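Local coordinates for protein Rna-directed RNA polymerase (Infectious pancreatic necrosis virus, PDB 3ZED) that probably synthesises RNA from an RNA template during viral genome replication, apparently both free and covalently attached to genomic RNA, at residues Gln130-Leu135 with Glu145-Val150. Numbering follows the deposited sequence.
Sequences QLTFFL and ETLRQV
L147 reaches across to three residues of the facing helix, L131, T132 and L135, and its isobutyl group is the right shape for the task because the two methyls can part. CD1 lies 3.8 Å from CB of L131 and 3.4 Å from OG1 of T132, while CD2 meets CD2 of L135 at 3.6 Å. In L147, CG is anti to the backbone N (chi1 -180°), which carries both methyls across to these residues. L131 and L135 are one helical turn apart, joined by the backbone bond from L135 N to L131 O, so the two leucines form one apolar stripe. The two segments belong to helices 125-137 and 143-156, consecutive in the chain and packed as an antiparallel helical hairpin; the axes of the two short segments come within 9.9 Å, with 160° between their directions. Further along, CD1 of L131 sits against both methyls of V150, 3.7 Å from CG1 and 3.8 Å from CG2, the two side chains meeting at about a right angle; the branched valine offers a blunt surface close to its backbone. T132 can border this apolar patch because its hydroxyl is hydrogen-bonded to the carbonyl O of L128, one turn earlier. Beyond the two segments, L131 also touches A630 of helix 625-645, and V150 touches I584 of helix 580-588.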
loop_
_atom_site.group_PDB
_atom_site.type_symbol
_atom_site.label_atom_id
_atom_site.label_comp_id
_atom_site.label_asym_id
_atom_site.label_seq_id
_atom_site.Cartn_x
_atom_site.Cartn_y
_atom_site.Cartn_z
ATOM N N GLN B 130 12.242 -31.262 13.747
ATOM C CA GLN B 130 11.211 -32.125 13.170
ATOM C C GLN B 130 11.509 -32.459 11.698
ATOM O O GLN B 130 11.441 -33.624 11.312
ATOM C CB GLN B 130 9.827 -31.480 13.316
ATOM C CG GLN B 130 9.339 -31.395 14.763
ATOM C CD GLN B 130 9.197 -32.738 15.437
ATOM O OE1 GLN B 130 8.734 -33.715 14.854
ATOM N NE2 GLN B 130 9.596 -32.812 16.687
ATOM N N LEU B 131 11.915 -31.459 10.904
ATOM C CA LEU B 131 12.289 -31.654 9.500
ATOM C C LEU B 131 13.430 -32.658 9.385
ATOM O O LEU B 131 13.369 -33.552 8.529
ATOM C CB LEU B 131 12.687 -30.321 8.844
ATOM C CG LEU B 131 11.582 -29.296 8.608
ATOM C CD1 LEU B 131 12.183 -27.947 8.326
ATOM C CD2 LEU B 131 10.633 -29.712 7.453
ATOM N N THR B 132 14.465 -32.534 10.255
ATOM C CA THR B 132 15.617 -33.450 10.269
ATOM C C THR B 132 15.175 -34.888 10.619
ATOM O O THR B 132 15.631 -35.843 9.970
ATOM C CB THR B 132 16.693 -32.972 11.255
ATOM O OG1 THR B 132 16.995 -31.615 10.980
ATOM C CG2 THR B 132 17.962 -33.817 11.190
ATOM N N PHE B 133 14.304 -35.038 11.636
ATOM C CA PHE B 133 13.817 -36.367 12.015
ATOM C C PHE B 133 13.044 -37.011 10.876
ATOM O O PHE B 133 13.246 -38.189 10.605
ATOM C CB PHE B 133 12.929 -36.351 13.277
ATOM C CG PHE B 133 12.278 -37.707 13.545
ATOM C CD1 PHE B 133 13.056 -38.839 13.791
ATOM C CD2 PHE B 133 10.894 -37.857 13.491
ATOM C CE1 PHE B 133 12.458 -40.084 14.020
ATOM C CE2 PHE B 133 10.297 -39.093 13.749
ATOM C CZ PHE B 133 11.083 -40.190 14.038
ATOM N N PHE B 134 12.176 -36.252 10.201
ATOM C CA PHE B 134 11.394 -36.855 9.139
ATOM C C PHE B 134 12.260 -37.122 7.902
ATOM O O PHE B 134 11.952 -38.066 7.171
ATOM C CB PHE B 134 10.129 -36.034 8.838
ATOM C CG PHE B 134 9.063 -36.218 9.905
ATOM C CD1 PHE B 134 8.506 -37.477 10.154
ATOM C CD2 PHE B 134 8.607 -35.135 10.653
ATOM C CE1 PHE B 134 7.509 -37.643 11.133
ATOM C CE2 PHE B 134 7.621 -35.304 11.639
ATOM C CZ PHE B 134 7.075 -36.559 11.873
ATOM N N LEU B 135 13.386 -36.371 7.707
ATOM C CA LEU B 135 14.281 -36.669 6.577
ATOM C C LEU B 135 15.015 -38.021 6.818
ATOM O O LEU B 135 15.332 -38.746 5.857
ATOM C CB LEU B 135 15.294 -35.538 6.318
ATOM C CG LEU B 135 16.223 -35.737 5.096
ATOM C CD1 LEU B 135 15.544 -35.318 3.832
ATOM C CD2 LEU B 135 17.523 -34.983 5.242
ATOM N N GLU B 145 16.713 -30.874 -0.003
ATOM C CA GLU B 145 16.730 -29.472 -0.406
ATOM C C GLU B 145 15.841 -28.626 0.507
ATOM O O GLU B 145 16.206 -27.494 0.783
ATOM C CB GLU B 145 16.310 -29.315 -1.872
ATOM C CG GLU B 145 16.664 -27.970 -2.495
ATOM C CD GLU B 145 18.115 -27.501 -2.450
ATOM O OE1 GLU B 145 19.044 -28.345 -2.499
ATOM O OE2 GLU B 145 18.317 -26.265 -2.394
ATOM N N THR B 146 14.712 -29.171 1.003
ATOM C CA THR B 146 13.826 -28.431 1.901
ATOM C C THR B 146 14.527 -28.216 3.247
ATOM O O THR B 146 14.513 -27.103 3.766
ATOM C CB THR B 146 12.477 -29.161 2.071
ATOM O OG1 THR B 146 11.840 -29.282 0.799
ATOM C CG2 THR B 146 11.548 -28.456 3.047
ATOM N N LEU B 147 15.135 -29.275 3.811
ATOM C CA LEU B 147 15.863 -29.169 5.073
ATOM C C LEU B 147 17.003 -28.135 4.964
ATOM O O LEU B 147 17.111 -27.252 5.821
ATOM C CB LEU B 147 16.427 -30.545 5.521
ATOM C CG LEU B 147 17.222 -30.541 6.861
ATOM C CD1 LEU B 147 16.371 -30.021 8.015
ATOM C CD2 LEU B 147 17.808 -31.950 7.190
ATOM N N ARG B 148 17.839 -28.246 3.918
ATOM C CA ARG B 148 18.968 -27.329 3.728
ATOM C C ARG B 148 18.497 -25.875 3.627
ATOM O O ARG B 148 19.074 -24.994 4.278
ATOM C CB ARG B 148 19.766 -27.719 2.483
ATOM C CG ARG B 148 20.673 -28.902 2.737
ATOM C CD ARG B 148 21.551 -29.221 1.547
ATOM N NE ARG B 148 21.796 -30.657 1.447
ATOM C CZ ARG B 148 21.275 -31.442 0.510
ATOM N NH1 ARG B 148 20.497 -30.931 -0.440
ATOM N NH2 ARG B 148 21.542 -32.744 0.504
ATOM N N GLN B 149 17.397 -25.645 2.880
ATOM C CA GLN B 149 16.847 -24.302 2.685
ATOM C C GLN B 149 16.353 -23.691 3.991
ATOM O O GLN B 149 16.684 -22.532 4.272
ATOM C CB GLN B 149 15.753 -24.314 1.628
ATOM C CG GLN B 149 16.345 -24.400 0.226
ATOM C CD GLN B 149 15.314 -24.637 -0.845
ATOM O OE1 GLN B 149 14.130 -24.905 -0.578
ATOM N NE2 GLN B 149 15.760 -24.589 -2.090
ATOM N N VAL B 150 15.613 -24.475 4.805
ATOM C CA VAL B 150 15.111 -24.006 6.096
ATOM C C VAL B 150 16.308 -23.702 7.043
ATOM O O VAL B 150 16.324 -22.638 7.666
ATOM C CB VAL B 150 14.112 -24.988 6.736
ATOM C CG1 VAL B 150 13.741 -24.545 8.155
ATOM C CG2 VAL B 150 12.854 -25.108 5.884
#